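Local coordinates for hypothetical protein TM0723 (Thermotoga maritima, PDB 1VMJ) that is an uncharacterised member of the UPF0047 (YjbQ) family and may act as a thiamin phosphate synthase, at residues K81-K86 with A103-T108. Residues are numbered along the deposited sequence; the frame is centred on the assembly and turned at random.
Sequences KLAPEK and AHLKRT. With NA (sodium ion), chain B.
The ammonium group of Lys106 is gripped by three oxygens: NZ donates to Ala83 O at 2.7 Å and forms salt bridges with Asp102 and Glu80. The bond to the carbonyl has a C=O...N angle of 157°, and the donor sits 21° from the carbonyl plane. The lysine chain runs out extended from helix 101-110 beside Ala83 and bends only at its last torsion (chi4 68°), which turns NZ onto the oxygen. Glu80 also accepts from Glu85 N, so one carboxylate ties the lysine to the turn; the carboxylate of Glu85 itself lies farther off, in a salt bridge with Arg28 and hydrogen-bonded to Tyr88. Were Lys106 an alanine, Ala83 O would probably lose this donor, and the carboxylates of Asp102 and Glu80 the positive charge they share. Nearer the helix backbone, the methyl of Ala83 points at the helix and rests on Leu105 CB at 3.7 Å, with Lys106 CG alongside at 4.1 Å. One residue before Leu105, His104 puts NE2 on the sodium at 2.1 Å, where three waters, His93 and Asn100 complete the six ligands, while His104 ND1 is hydrogen-bonded to Asn65 of the second subunit, a second-shell contact that, with the metal bond, probably fixes the rotation of the imidazole. The contact thus joins the chain leaving the C-terminal end of helix 69-82 to the metal-bearing helix 101-110, beside a two-histidine, one-asparagine sodium site at a subunit interface of the trimer.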
# COMPACT_ATOMS: atom_id res chain seq x y z
N LYS A 81 -15.25 -12.76 3.53
CA LYS A 81 -15.46 -13.38 2.24
C LYS A 81 -14.15 -13.61 1.51
O LYS A 81 -13.93 -14.67 0.96
CB LYS A 81 -16.41 -12.53 1.40
CG LYS A 81 -16.67 -13.10 0.02
CD LYS A 81 -17.85 -12.44 -0.68
N LEU A 82 -13.26 -12.63 1.52
CA LEU A 82 -12.01 -12.76 0.78
C LEU A 82 -10.99 -13.64 1.46
O LEU A 82 -10.18 -14.28 0.78
CB LEU A 82 -11.40 -11.39 0.57
CG LEU A 82 -12.15 -10.38 -0.27
CD1 LEU A 82 -11.33 -9.13 -0.40
CD2 LEU A 82 -12.48 -10.96 -1.61
N ALA A 83 -11.00 -13.65 2.80
CA ALA A 83 -9.99 -14.35 3.59
C ALA A 83 -10.61 -14.90 4.87
O ALA A 83 -10.36 -14.40 5.96
CB ALA A 83 -8.86 -13.39 3.90
N PRO A 84 -11.46 -15.93 4.74
CA PRO A 84 -12.19 -16.47 5.87
C PRO A 84 -11.31 -16.99 6.99
O PRO A 84 -10.32 -17.65 6.75
CB PRO A 84 -13.02 -17.60 5.25
CG PRO A 84 -12.39 -17.86 3.97
CD PRO A 84 -11.82 -16.60 3.49
N GLU A 85 -11.71 -16.67 8.22
CA GLU A 85 -11.02 -17.16 9.39
C GLU A 85 -11.00 -18.68 9.44
O GLU A 85 -9.96 -19.29 9.73
CB GLU A 85 -11.71 -16.63 10.63
CG GLU A 85 -11.03 -17.04 11.92
CD GLU A 85 -11.75 -16.53 13.16
OE1 GLU A 85 -12.59 -15.60 13.06
OE2 GLU A 85 -11.44 -17.06 14.25
N LYS A 86 -12.17 -19.28 9.18
CA LYS A 86 -12.42 -20.71 9.38
C LYS A 86 -12.87 -21.40 8.09
O LYS A 86 -13.40 -20.72 7.19
CB LYS A 86 -13.50 -20.91 10.45
CG LYS A 86 -13.00 -20.51 11.84
CD LYS A 86 -13.98 -20.74 12.99
N ALA A 103 -5.63 -13.73 9.44
CA ALA A 103 -5.30 -12.36 9.83
C ALA A 103 -4.16 -11.81 8.97
O ALA A 103 -4.13 -10.62 8.66
CB ALA A 103 -4.96 -12.27 11.30
N HIS A 104 -3.24 -12.68 8.56
CA HIS A 104 -2.14 -12.27 7.69
C HIS A 104 -2.68 -11.89 6.32
O HIS A 104 -2.20 -10.95 5.69
CB HIS A 104 -1.15 -13.41 7.50
CG HIS A 104 -0.48 -13.85 8.76
ND1 HIS A 104 0.77 -13.39 9.14
CD2 HIS A 104 -0.85 -14.75 9.70
CE1 HIS A 104 1.12 -13.97 10.27
NE2 HIS A 104 0.16 -14.79 10.63
N LEU A 105 -3.70 -12.62 5.88
CA LEU A 105 -4.38 -12.34 4.60
C LEU A 105 -5.24 -11.07 4.66
O LEU A 105 -5.15 -10.22 3.77
CB LEU A 105 -5.21 -13.56 4.13
CG LEU A 105 -4.44 -14.88 4.07
CD1 LEU A 105 -5.35 -15.97 3.54
CD2 LEU A 105 -3.17 -14.81 3.30
N LYS A 106 -6.06 -10.94 5.69
CA LYS A 106 -6.90 -9.77 5.87
C LYS A 106 -6.06 -8.49 5.91
O LYS A 106 -6.39 -7.48 5.29
CB LYS A 106 -7.76 -9.89 7.14
CG LYS A 106 -8.90 -10.88 7.08
CD LYS A 106 -9.72 -10.80 8.36
CE LYS A 106 -11.04 -11.56 8.27
NZ LYS A 106 -10.81 -13.00 8.20
N ARG A 107 -4.94 -8.53 6.63
CA ARG A 107 -4.10 -7.33 6.74
C ARG A 107 -3.53 -6.98 5.38
O ARG A 107 -3.35 -5.80 5.08
CB ARG A 107 -3.02 -7.47 7.82
CG ARG A 107 -1.58 -7.79 7.36
CD ARG A 107 -0.87 -6.63 6.74
NE ARG A 107 0.58 -6.80 6.64
CZ ARG A 107 1.45 -6.42 7.55
NH1 ARG A 107 1.07 -5.82 8.66
NH2 ARG A 107 2.74 -6.61 7.35
N THR A 108 -3.25 -8.00 4.57
CA THR A 108 -2.72 -7.77 3.24
C THR A 108 -3.71 -6.97 2.40
O THR A 108 -3.32 -6.03 1.71
CB THR A 108 -2.34 -9.10 2.60
OG1 THR A 108 -1.34 -9.74 3.40
CG2 THR A 108 -1.80 -8.89 1.19
NA NA B . 0.85 -16.05 12.18
O HOH W 1 1.26 -17.21 13.83
O HOH W 2 3.04 -15.61 12.00
O HOH W 3 1.20 -14.43 13.60